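Local coordinates for protein DMATS type aromatic prenyltransferase (Streptomyces coelicolor, PDB 6ZRZ) that probably transfers a dimethylallyl group from dimethylallyl diphosphate to carbon 5 of the indole ring of tryptophan, at residues R282-A287 with G322-L327; D250-Q255 with P276-V281. All coordinates share one frame; numbering follows the deposited sequence.

Both interactions lie at the same end of the ABBA barrel, on the same side of the molecule's centre, with centres about 10 Å apart, and each sends one side chain to the carboxylate oxygen O of the bound tryptophan: Tyr326 OH from interaction 1, Arg278 NH2 from interaction 2. They also touch directly. Ala325 O probably accepts a hydrogen bond from Arg278 NH1 at 2.8 Å, and Tyr326 CE2 packs 3.2 Å from that same NH1. The loop 276-281 thus joins both contacts, bonded to 250-255 and resting on strand 324-332. The thiodiphosphate analogue lies farther off, about 10 Å from the side chain of Arg278 and about 13 Å from that of Ile324.

Interaction 1: residues R282-A287 with G322-L327; sequences RHDGEA and GLIAYL. With TRP (tryptophan), chain D.
Asp284, in the first turn of helix 284-297, receives the backbone amides at the start of strand 324-332, joining an outer helix of the ABBA barrel to its sheet. Ile324 N gives OD1 a nearly straight bond of 2.9 Å, arriving from above the carboxylate plane, while Leu323 N reaches OD2 on its syn side at 3.0 Å. With CG beside its own backbone N (chi1 -78°), Asp284 turns the carboxylate toward the strand, where a water that donates to OD1 and to Ile324 O, and accepts from Gly322 N, completes the link. Arg315 forms a salt bridge with OD2, so this buried charge probably has its main compensation there.

Apolar contact is small: Ala287 CB meets Ile324 CD1 at 3.8 Å, and Leu309 and Leu288 also touch this isoleucine.

On the pocket side, Tyr326 lays one ring face against the indole of the bound tryptophan, with CH2 of the ligand 3.7 Å above the ring centre. A phenylalanine here, lacking the hydroxyl, would probably leave the ligand's carboxylate with one hydrogen bond fewer and the amino acid end of tryptophan less firmly placed. The ligand's O lies at the edge of the Tyr326 ring, in its plane, and accepts a 2.6 Å hydrogen bond from Tyr326 OH.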
# COMPACT_ATOMS: atom_id res chain seq x y z
N ARG A 282 13.64 -5.67 15.60
CA ARG A 282 14.52 -6.86 15.47
C ARG A 282 13.87 -7.91 14.56
O ARG A 282 14.62 -8.64 13.85
CB ARG A 282 14.79 -7.47 16.84
CG ARG A 282 15.55 -6.56 17.79
CD ARG A 282 15.68 -7.20 19.16
NE ARG A 282 16.43 -6.38 20.11
CZ ARG A 282 15.93 -5.37 20.86
NH1 ARG A 282 16.74 -4.70 21.68
NH2 ARG A 282 14.64 -5.02 20.78
N HIS A 283 12.55 -8.06 14.64
CA HIS A 283 11.81 -9.17 13.99
C HIS A 283 10.31 -8.86 14.00
O HIS A 283 9.88 -7.89 14.65
CB HIS A 283 12.13 -10.52 14.64
CG HIS A 283 11.92 -10.57 16.12
ND1 HIS A 283 10.66 -10.56 16.69
CD2 HIS A 283 12.79 -10.66 17.14
CE1 HIS A 283 10.77 -10.63 18.01
NE2 HIS A 283 12.07 -10.69 18.32
N ASP A 284 9.53 -9.66 13.30
CA ASP A 284 8.08 -9.45 13.15
C ASP A 284 7.33 -9.74 14.45
O ASP A 284 6.19 -9.24 14.57
CB ASP A 284 7.53 -10.26 11.96
CG ASP A 284 7.84 -9.58 10.65
OD1 ASP A 284 7.40 -8.39 10.50
OD2 ASP A 284 8.54 -10.19 9.81
N GLY A 285 7.91 -10.48 15.39
CA GLY A 285 7.32 -10.57 16.74
C GLY A 285 7.18 -9.18 17.34
O GLY A 285 6.09 -8.84 17.88
N GLU A 286 8.23 -8.39 17.26
CA GLU A 286 8.27 -6.99 17.76
C GLU A 286 7.28 -6.13 16.96
O GLU A 286 6.53 -5.40 17.56
CB GLU A 286 9.67 -6.40 17.62
CG GLU A 286 10.69 -7.04 18.51
CD GLU A 286 11.91 -6.17 18.78
OE1 GLU A 286 12.07 -5.12 18.09
OE2 GLU A 286 12.70 -6.53 19.72
N ALA A 287 7.32 -6.21 15.63
CA ALA A 287 6.34 -5.49 14.77
C ALA A 287 4.90 -5.86 15.19
O ALA A 287 4.06 -4.94 15.30
CB ALA A 287 6.58 -5.79 13.33
N GLY A 322 10.18 -8.04 8.16
CA GLY A 322 9.71 -7.50 6.87
C GLY A 322 8.33 -8.00 6.50
O GLY A 322 7.73 -7.44 5.56
N LEU A 323 7.81 -8.98 7.22
CA LEU A 323 6.44 -9.48 7.01
C LEU A 323 5.44 -8.34 7.27
O LEU A 323 4.59 -8.08 6.39
CB LEU A 323 6.19 -10.68 7.91
CG LEU A 323 4.96 -11.48 7.56
CD1 LEU A 323 5.04 -11.98 6.12
CD2 LEU A 323 4.79 -12.65 8.53
N ILE A 324 5.55 -7.65 8.39
CA ILE A 324 4.81 -6.39 8.60
C ILE A 324 5.69 -5.26 8.03
O ILE A 324 6.64 -4.85 8.69
CB ILE A 324 4.40 -6.14 10.06
CG1 ILE A 324 3.59 -7.31 10.62
CG2 ILE A 324 3.65 -4.84 10.16
CD1 ILE A 324 3.24 -7.16 12.11
N ALA A 325 5.33 -4.76 6.85
CA ALA A 325 6.15 -3.77 6.12
C ALA A 325 5.91 -2.37 6.68
O ALA A 325 6.90 -1.64 6.93
CB ALA A 325 5.85 -3.84 4.67
N TYR A 326 4.65 -1.97 6.81
CA TYR A 326 4.25 -0.65 7.32
C TYR A 326 3.10 -0.81 8.30
O TYR A 326 2.30 -1.74 8.21
CB TYR A 326 3.70 0.28 6.23
CG TYR A 326 4.69 0.91 5.32
CD1 TYR A 326 5.21 2.16 5.57
CD2 TYR A 326 5.14 0.24 4.20
CE1 TYR A 326 6.11 2.77 4.71
CE2 TYR A 326 6.08 0.80 3.35
CZ TYR A 326 6.57 2.08 3.60
OH TYR A 326 7.51 2.65 2.76
N LEU A 327 3.01 0.13 9.21
CA LEU A 327 1.79 0.40 9.95
C LEU A 327 1.33 1.79 9.60
O LEU A 327 2.17 2.67 9.38
CB LEU A 327 2.05 0.29 11.45
CG LEU A 327 2.45 -1.08 11.96
CD1 LEU A 327 2.82 -0.98 13.43
CD2 LEU A 327 1.35 -2.11 11.72
N TRP D . 7.46 -0.99 -0.92
CA TRP D . 7.40 0.42 -1.37
C TRP D . 7.90 1.36 -0.25
O TRP D . 8.19 0.96 0.90
CB TRP D . 5.99 0.81 -1.82
CG TRP D . 4.89 0.55 -0.83
CD1 TRP D . 4.17 -0.61 -0.68
CD2 TRP D . 4.39 1.47 0.16
NE1 TRP D . 3.26 -0.46 0.34
CE2 TRP D . 3.36 0.80 0.86
CE3 TRP D . 4.69 2.79 0.50
CZ2 TRP D . 2.65 1.41 1.89
CZ3 TRP D . 3.99 3.39 1.51
CH2 TRP D . 2.99 2.71 2.21
OXT TRP D . 8.03 2.58 -0.52
O HOH W 1 8.63 -6.22 10.14

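Interaction 2: residues D250-Q255 with P276-V281. With TRP (tryptophan), chain D.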
# COMPACT_ATOMS: atom_id res chain seq x y z
N ASP A 250 15.32 7.16 11.31
CA ASP A 250 16.66 7.13 10.69
C ASP A 250 16.79 6.00 9.67
O ASP A 250 17.91 5.84 9.15
CB ASP A 250 17.76 7.02 11.73
CG ASP A 250 17.59 5.91 12.74
OD1 ASP A 250 16.61 5.15 12.63
OD2 ASP A 250 18.46 5.82 13.65
N GLY A 251 15.72 5.27 9.40
CA GLY A 251 15.71 4.22 8.34
C GLY A 251 15.00 4.74 7.12
O GLY A 251 15.09 5.91 6.84
N ARG A 252 14.28 3.89 6.42
CA ARG A 252 13.58 4.41 5.26
C ARG A 252 12.49 5.34 5.80
O ARG A 252 12.08 5.26 6.95
CB ARG A 252 13.12 3.29 4.35
CG ARG A 252 11.77 2.76 4.69
CD ARG A 252 11.38 1.60 3.78
NE ARG A 252 12.07 0.37 4.16
CZ ARG A 252 12.77 -0.48 3.36
NH1 ARG A 252 13.32 -1.56 3.89
NH2 ARG A 252 12.91 -0.26 2.05
N PRO A 253 12.09 6.31 4.99
CA PRO A 253 11.25 7.40 5.47
C PRO A 253 9.79 7.07 5.71
O PRO A 253 9.20 6.09 5.08
CB PRO A 253 11.40 8.40 4.37
CG PRO A 253 11.52 7.58 3.15
CD PRO A 253 12.44 6.44 3.58
N ALA A 254 9.21 7.80 6.61
CA ALA A 254 7.76 7.85 6.80
C ALA A 254 7.16 8.44 5.54
O ALA A 254 7.88 9.15 4.80
CB ALA A 254 7.40 8.67 8.01
N GLN A 255 5.90 8.19 5.32
CA GLN A 255 5.14 8.85 4.26
C GLN A 255 3.81 9.31 4.84
O GLN A 255 3.38 8.72 5.86
CB GLN A 255 4.90 7.87 3.10
CG GLN A 255 6.17 7.49 2.36
CD GLN A 255 5.86 6.82 1.03
OE1 GLN A 255 4.72 6.87 0.50
NE2 GLN A 255 6.87 6.18 0.50
N PRO A 276 7.33 2.75 8.21
CA PRO A 276 7.91 1.47 7.76
C PRO A 276 8.55 0.69 8.92
O PRO A 276 9.75 0.61 9.03
CB PRO A 276 8.94 1.89 6.73
CG PRO A 276 9.37 3.26 7.22
CD PRO A 276 8.17 3.89 7.88
N VAL A 277 7.70 0.12 9.75
CA VAL A 277 8.05 -0.53 11.02
C VAL A 277 9.15 -1.58 10.80
O VAL A 277 9.89 -1.82 11.73
CB VAL A 277 6.80 -1.12 11.70
CG1 VAL A 277 6.19 -2.29 10.91
CG2 VAL A 277 7.09 -1.55 13.11
N ARG A 278 9.23 -2.20 9.61
CA ARG A 278 10.22 -3.25 9.32
C ARG A 278 11.65 -2.75 9.51
O ARG A 278 12.52 -3.58 9.76
CB ARG A 278 10.09 -3.79 7.90
CG ARG A 278 10.28 -2.77 6.79
CD ARG A 278 9.81 -3.44 5.51
NE ARG A 278 10.03 -2.70 4.26
CZ ARG A 278 9.28 -1.71 3.78
NH1 ARG A 278 8.30 -1.20 4.49
NH2 ARG A 278 9.56 -1.17 2.59
N ASP A 279 11.88 -1.45 9.39
CA ASP A 279 13.22 -0.85 9.53
C ASP A 279 13.55 -0.54 10.98
O ASP A 279 14.69 -0.07 11.21
CB ASP A 279 13.34 0.42 8.68
CG ASP A 279 13.59 0.16 7.21
OD1 ASP A 279 13.43 -1.01 6.75
OD2 ASP A 279 13.91 1.16 6.51
N TYR A 280 12.65 -0.79 11.94
CA TYR A 280 12.72 -0.24 13.32
C TYR A 280 12.49 -1.33 14.37
O TYR A 280 12.29 -1.00 15.53
CB TYR A 280 11.73 0.92 13.47
CG TYR A 280 12.01 2.03 12.51
CD1 TYR A 280 13.16 2.79 12.61
CD2 TYR A 280 11.17 2.30 11.44
CE1 TYR A 280 13.47 3.77 11.69
CE2 TYR A 280 11.46 3.30 10.52
CZ TYR A 280 12.61 4.06 10.66
OH TYR A 280 12.95 5.02 9.76
N VAL A 281 12.53 -2.61 13.96
CA VAL A 281 12.34 -3.77 14.86
C VAL A 281 13.46 -4.77 14.65
O VAL A 281 14.06 -4.76 13.57
CB VAL A 281 10.98 -4.43 14.60
CG1 VAL A 281 9.83 -3.54 14.93
CG2 VAL A 281 10.88 -4.90 13.14
N TRP D . 7.46 -0.99 -0.92
CA TRP D . 7.40 0.42 -1.37
C TRP D . 7.90 1.36 -0.25
O TRP D . 8.19 0.96 0.90
CB TRP D . 5.99 0.81 -1.82
CG TRP D . 4.89 0.55 -0.83
CD1 TRP D . 4.17 -0.61 -0.68
CD2 TRP D . 4.39 1.47 0.16
NE1 TRP D . 3.26 -0.46 0.34
CE2 TRP D . 3.36 0.80 0.86
CE3 TRP D . 4.69 2.79 0.50
CZ2 TRP D . 2.65 1.41 1.89
CZ3 TRP D . 3.99 3.39 1.51
CH2 TRP D . 2.99 2.71 2.21
OXT TRP D . 8.03 2.58 -0.52
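At one mouth of the ABBA barrel, the loop after strand 270-275 folds against the residues entering strand 254-260, beside the tryptophan pocket. Asp279 grips Arg252 twice: OD2 accepts a hydrogen bond from the backbone N through its anti lone pair at 2.8 Å, and OD1 takes NH1 in a salt bridge of 2.9 Å on its syn side. The Arg252 chain leaves with CG between backbone N and carbonyl carbon (chi1 89°) and bends at chi3, which carries the guanidinium over one face of that of Arg278, offset toward the rim. The two planes lie 20° apart, Arg252 NE 3.3 Å from Arg278 NH2; Asp59, salt-bridged to both arginines, probably offsets their charge together with Asp279.

Tyr280 OH bridges two backbone groups, accepting from Gly251 N at 2.8 Å and donating to Arg252 O at 3.0 Å. Asp250 OD1 lies at the edge of this ring, its carboxylate nearly coplanar with it. The Pro276 ring packs along Arg252, CG to CG at 3.5 Å.

Arg278 extends from CG to NE into the pocket, where NH1 bonds Ala325 O and the tryptophan O, in plane at the guanidinium edge, accepts from NH2 at 3.0 Å, with an angle of 161° at the hydrogen.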